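Local coordinates for protein putative C39-like peptidase (Bacillus anthracis, PDB 3ERV) that is of unknown function but probably cleaves peptide bonds as a C39-like cysteine peptidase of the papain-like clan CA, at residues 204-207 with 208-212; 68-71 with 72-76. All coordinates share one frame; numbering follows the deposited sequence.

Contact 1. Residues 204-207 with 208-212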
loop_
_atom_site.group_PDB
_atom_site.type_symbol
_atom_site.label_atom_id
_atom_site.label_comp_id
_atom_site.label_asym_id
_atom_site.label_seq_id
_atom_site.Cartn_x
_atom_site.Cartn_y
_atom_site.Cartn_z
ATOM N N VAL A 204 2.452 13.536 8.374
ATOM C CA VAL A 204 3.873 13.458 8.172
ATOM C C VAL A 204 4.201 14.560 7.198
ATOM O O VAL A 204 3.339 14.953 6.422
ATOM C CB VAL A 204 4.312 12.074 7.613
ATOM C CG1 VAL A 204 3.793 10.959 8.497
ATOM C CG2 VAL A 204 3.834 11.889 6.180
ATOM N N PRO A 205 5.435 15.097 7.284
ATOM C CA PRO A 205 5.983 16.088 6.356
ATOM C C PRO A 205 5.768 15.683 4.906
ATOM O O PRO A 205 6.274 14.643 4.453
ATOM C CB PRO A 205 7.491 16.102 6.678
ATOM C CG PRO A 205 7.617 15.517 8.071
ATOM C CD PRO A 205 6.287 14.914 8.481
ATOM N N ARG A 206 5.053 16.537 4.190
ATOM C CA ARG A 206 4.635 16.257 2.835
ATOM C C ARG A 206 5.775 15.945 1.866
ATOM O O ARG A 206 5.746 14.920 1.146
ATOM C CB ARG A 206 3.766 17.415 2.324
ATOM C CG ARG A 206 3.314 17.344 0.872
ATOM C CD ARG A 206 2.287 18.465 0.650
ATOM N NE ARG A 206 2.053 18.749 -0.756
ATOM C CZ ARG A 206 1.023 19.466 -1.204
ATOM N NH1 ARG A 206 0.149 19.963 -0.338
ATOM N NH2 ARG A 206 0.858 19.677 -2.509
ATOM N N GLU A 207 6.777 16.817 1.827
ATOM C CA GLU A 207 7.777 16.708 0.775
ATOM C C GLU A 207 8.558 15.411 0.859
ATOM O O GLU A 207 8.741 14.735 -0.153
ATOM C CB GLU A 207 8.728 17.922 0.712
ATOM C CG GLU A 207 9.509 17.948 -0.605
ATOM C CD GLU A 207 10.527 19.081 -0.706
ATOM O OE1 GLU A 207 10.116 20.244 -0.931
ATOM O OE2 GLU A 207 11.747 18.798 -0.586
ATOM N N LYS A 208 9.020 15.081 2.054
ATOM C CA LYS A 208 9.758 13.845 2.306
ATOM C C LYS A 208 8.896 12.607 1.971
ATOM O O LYS A 208 9.368 11.623 1.384
ATOM C CB LYS A 208 10.143 13.793 3.781
ATOM C CG LYS A 208 11.214 14.818 4.212
ATOM C CD LYS A 208 12.589 14.236 4.039
ATOM C CE LYS A 208 13.526 15.170 3.237
ATOM N NZ LYS A 208 13.422 15.020 1.719
ATOM N N PHE A 209 7.626 12.685 2.369
ATOM C CA PHE A 209 6.611 11.696 2.022
ATOM C C PHE A 209 6.556 11.426 0.530
ATOM O O PHE A 209 6.601 10.265 0.085
ATOM C CB PHE A 209 5.224 12.147 2.502
ATOM C CG PHE A 209 4.147 11.102 2.277
ATOM C CD1 PHE A 209 3.826 10.202 3.272
ATOM C CD2 PHE A 209 3.496 11.008 1.057
ATOM C CE1 PHE A 209 2.847 9.242 3.064
ATOM C CE2 PHE A 209 2.521 10.065 0.838
ATOM C CZ PHE A 209 2.195 9.180 1.840
ATOM N N GLU A 210 6.479 12.491 -0.252
ATOM C CA GLU A 210 6.338 12.328 -1.684
ATOM C C GLU A 210 7.566 11.691 -2.293
ATOM O O GLU A 210 7.474 10.913 -3.255
ATOM C CB GLU A 210 6.073 13.680 -2.346
ATOM C CG GLU A 210 4.876 14.435 -1.792
ATOM C CD GLU A 210 4.739 15.819 -2.423
ATOM O OE1 GLU A 210 5.727 16.269 -3.036
ATOM O OE2 GLU A 210 3.670 16.467 -2.308
ATOM N N GLN A 211 8.728 12.044 -1.742
ATOM C CA GLN A 211 10.012 11.579 -2.282
ATOM C C GLN A 211 10.225 10.103 -1.965
ATOM O O GLN A 211 10.696 9.323 -2.814
ATOM C CB GLN A 211 11.163 12.414 -1.708
ATOM C CG GLN A 211 11.241 13.817 -2.278
ATOM C CD GLN A 211 12.246 14.686 -1.537
ATOM O OE1 GLN A 211 12.528 14.471 -0.344
ATOM N NE2 GLN A 211 12.784 15.686 -2.235
ATOM N N ALA A 212 9.879 9.731 -0.737
ATOM C CA ALA A 212 9.853 8.322 -0.323
ATOM C C ALA A 212 8.937 7.479 -1.245
ATOM O O ALA A 212 9.320 6.395 -1.690
ATOM C CB ALA A 212 9.420 8.210 1.140
#
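Arg206 and Glu210, one helical turn apart, are joined by a salt bridge. NE of Arg206 donates to OE2 of Glu210 over 3.2 Å. The bond is bent, with an N-H...O angle of 145°. It reaches the syn side of the carboxylate from outside its plane, and the two flat groups are turned 54° against each other. Arg206 has CG anti to the backbone N (chi1 176°) and an extended chain to NE, which brings CG as well as NE beside OE2. That oxygen also bonds the hydroxyl of Tyr136 on helix 132-140. NH1 of Arg206 bonds the carbonyl of Asp186, so both ends of the pair have second partners.

The apolar contact lies at the strand end. CG2 of Val204 meets CD1 of Phe209 at 3.4 Å, oblique to the ring. The ring is buried and also packs on Val190, Ile192 and Ile147 of the main sheet.

Three backbone bonds start the helix. Phe209 N donates to Pro205 O and Gln211 N to Glu207 O. Between them, Glu210 N donates to Arg206 O at 2.9 Å. CB of Phe209 rests 3.1 Å from that same Arg206 O. CG of Gln211 lies 3.4 Å from Glu207 O.

Pro205 occupies the N-cap position. The arrangement is a direct strand-to-helix junction: edge strand 203-205 runs into helix 206-215, with an i to i+4 salt bridge across the first turn and Phe209 packed against the sheet.

Contact 2. Residues 68-71 with 72-76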
loop_
_atom_site.group_PDB
_atom_site.type_symbol
_atom_site.label_atom_id
_atom_site.label_comp_id
_atom_site.label_asym_id
_atom_site.label_seq_id
_atom_site.Cartn_x
_atom_site.Cartn_y
_atom_site.Cartn_z
ATOM N N LYS A 68 -9.710 -7.539 6.666
ATOM C CA LYS A 68 -8.326 -7.811 6.364
ATOM C C LYS A 68 -7.973 -9.312 6.288
ATOM O O LYS A 68 -7.050 -9.666 5.565
ATOM C CB LYS A 68 -7.426 -7.119 7.382
ATOM C CG LYS A 68 -7.363 -7.831 8.745
ATOM C CD LYS A 68 -6.780 -6.871 9.835
ATOM C CE LYS A 68 -6.451 -7.656 11.090
ATOM N NZ LYS A 68 -6.417 -6.826 12.313
ATOM N N MET A 69 -8.665 -10.175 7.042
ATOM C CA MET A 69 -8.371 -11.610 7.032
ATOM C C MET A 69 -8.791 -12.264 5.713
ATOM O O MET A 69 -8.119 -13.167 5.183
ATOM C CB MET A 69 -9.050 -12.338 8.227
ATOM C CG MET A 69 -8.671 -11.751 9.658
ATOM S SD MET A 69 -6.886 -11.830 9.903
ATOM C CE MET A 69 -6.615 -13.590 9.536
ATOM N N LYS A 70 -9.923 -11.836 5.173
ATOM C CA LYS A 70 -10.345 -12.383 3.886
ATOM C C LYS A 70 -9.366 -11.940 2.798
ATOM O O LYS A 70 -8.974 -12.706 1.934
ATOM C CB LYS A 70 -11.788 -11.940 3.554
ATOM C CG LYS A 70 -12.312 -12.514 2.230
ATOM C CD LYS A 70 -13.794 -12.979 2.407
ATOM C CE LYS A 70 -14.457 -13.496 1.116
ATOM N NZ LYS A 70 -14.624 -12.424 0.084
ATOM N N LEU A 71 -8.938 -10.688 2.860
ATOM C CA LEU A 71 -8.018 -10.169 1.854
ATOM C C LEU A 71 -6.643 -10.847 1.971
ATOM O O LEU A 71 -5.945 -11.084 0.943
ATOM C CB LEU A 71 -7.867 -8.634 1.977
ATOM C CG LEU A 71 -9.181 -7.874 1.695
ATOM C CD1 LEU A 71 -8.925 -6.386 1.862
ATOM C CD2 LEU A 71 -9.703 -8.155 0.269
ATOM N N ALA A 72 -6.257 -11.126 3.219
ATOM C CA ALA A 72 -4.995 -11.817 3.467
ATOM C C ALA A 72 -5.003 -13.238 2.882
ATOM O O ALA A 72 -3.963 -13.738 2.438
ATOM C CB ALA A 72 -4.697 -11.867 4.927
ATOM N N ASN A 73 -6.154 -13.905 2.889
ATOM C CA ASN A 73 -6.195 -15.207 2.294
ATOM C C ASN A 73 -6.255 -15.117 0.770
ATOM O O ASN A 73 -5.741 -15.986 0.075
ATOM C CB ASN A 73 -7.378 -16.012 2.833
ATOM C CG ASN A 73 -7.378 -17.418 2.307
ATOM O OD1 ASN A 73 -8.363 -17.886 1.791
ATOM N ND2 ASN A 73 -6.240 -18.090 2.422
ATOM N N GLU A 74 -6.892 -14.068 0.255
ATOM C CA GLU A 74 -7.153 -13.948 -1.184
ATOM C C GLU A 74 -6.031 -13.383 -2.032
ATOM O O GLU A 74 -5.988 -13.624 -3.223
ATOM C CB GLU A 74 -8.464 -13.177 -1.426
ATOM C CG GLU A 74 -9.704 -14.037 -1.028
ATOM C CD GLU A 74 -10.999 -13.219 -1.057
ATOM O OE1 GLU A 74 -10.924 -11.970 -1.190
ATOM O OE2 GLU A 74 -12.101 -13.830 -0.940
ATOM N N ILE A 75 -5.147 -12.598 -1.424
ATOM C CA ILE A 75 -4.044 -12.028 -2.139
ATOM C C ILE A 75 -3.229 -13.148 -2.760
ATOM O O ILE A 75 -2.997 -14.176 -2.137
ATOM C CB ILE A 75 -3.149 -11.110 -1.256
ATOM C CG1 ILE A 75 -2.108 -10.422 -2.130
ATOM C CG2 ILE A 75 -2.430 -11.897 -0.195
ATOM C CD1 ILE A 75 -2.588 -9.258 -2.866
ATOM N N LYS A 76 -2.840 -12.964 -4.016
ATOM C CA LYS A 76 -2.005 -13.964 -4.691
ATOM C C LYS A 76 -0.663 -14.056 -3.935
ATOM O O LYS A 76 -0.100 -13.035 -3.492
ATOM C CB LYS A 76 -1.823 -13.551 -6.142
ATOM C CG LYS A 76 -0.829 -14.410 -6.972
ATOM C CD LYS A 76 -0.862 -13.968 -8.449
ATOM C CE LYS A 76 -0.096 -14.929 -9.391
ATOM N NZ LYS A 76 -0.451 -14.631 -10.829
#
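Ala72 meets Lys68 through the backbone, its N donating to Lys68 O at 2.9 Å. Its methyl CB sits 3.3 Å from the same oxygen and also packs on Ile97.

Asn73 N follows with a bond of 3.1 Å to Met69 O. A weak second bond runs from this N to Lys70 O.

Glu74 N bonds Lys70 O at 3.0 Å, and the two side chains meet as well. OE2 of Glu74 forms a salt bridge with NZ of Lys70 at 3.1 Å, weak as a hydrogen bond. CE of Lys70 is equally near this oxygen, and its CG lies beside it too. The lysine bends at chi2 (138°) and again at chi4 (-66°), curling along the carboxylate and bringing NZ back to OE2. Tyr119 of helix 109-119 ties the pair together: its hydroxyl is hydrogen-bonded to both Lys70 NZ and Glu74 OE1. Lys118 adds a long, weak ion pair to OE2.

Ile75 N donates to Leu71 O at 2.9 Å, although Ile75 itself has left helical geometry. Its side chain packs on Leu115, as does that of Leu71, which also fits against Val52, Ala56 and Leu59 of helix 50-61.

This is a short amphipathic helix and its C-terminal exit, with an i to i+4 lysine-glutamate pair at its edge and a leucine set between helices 50-61 and 109-119 of the putative peptidase domain.

In the fold
Contacts 1 and 2 lie on opposite sides of the chain's centre. Their centres are 29 Å apart and their nearest atoms about 19 Å apart, so they do not touch. Contact 2 belongs to the helical part and comes first in the chain. Contact 1 lies against the antiparallel sheet. Cys50, His178 and Asp194 have the geometry of a Cys-His-Asp triad, probably the active site, as in clan CA peptidases. Contact 2 is linked to this site indirectly, through helix 50-61, which begins at Cys50. The side chain of Val204 in contact 1 lies near the probable triad without touching it.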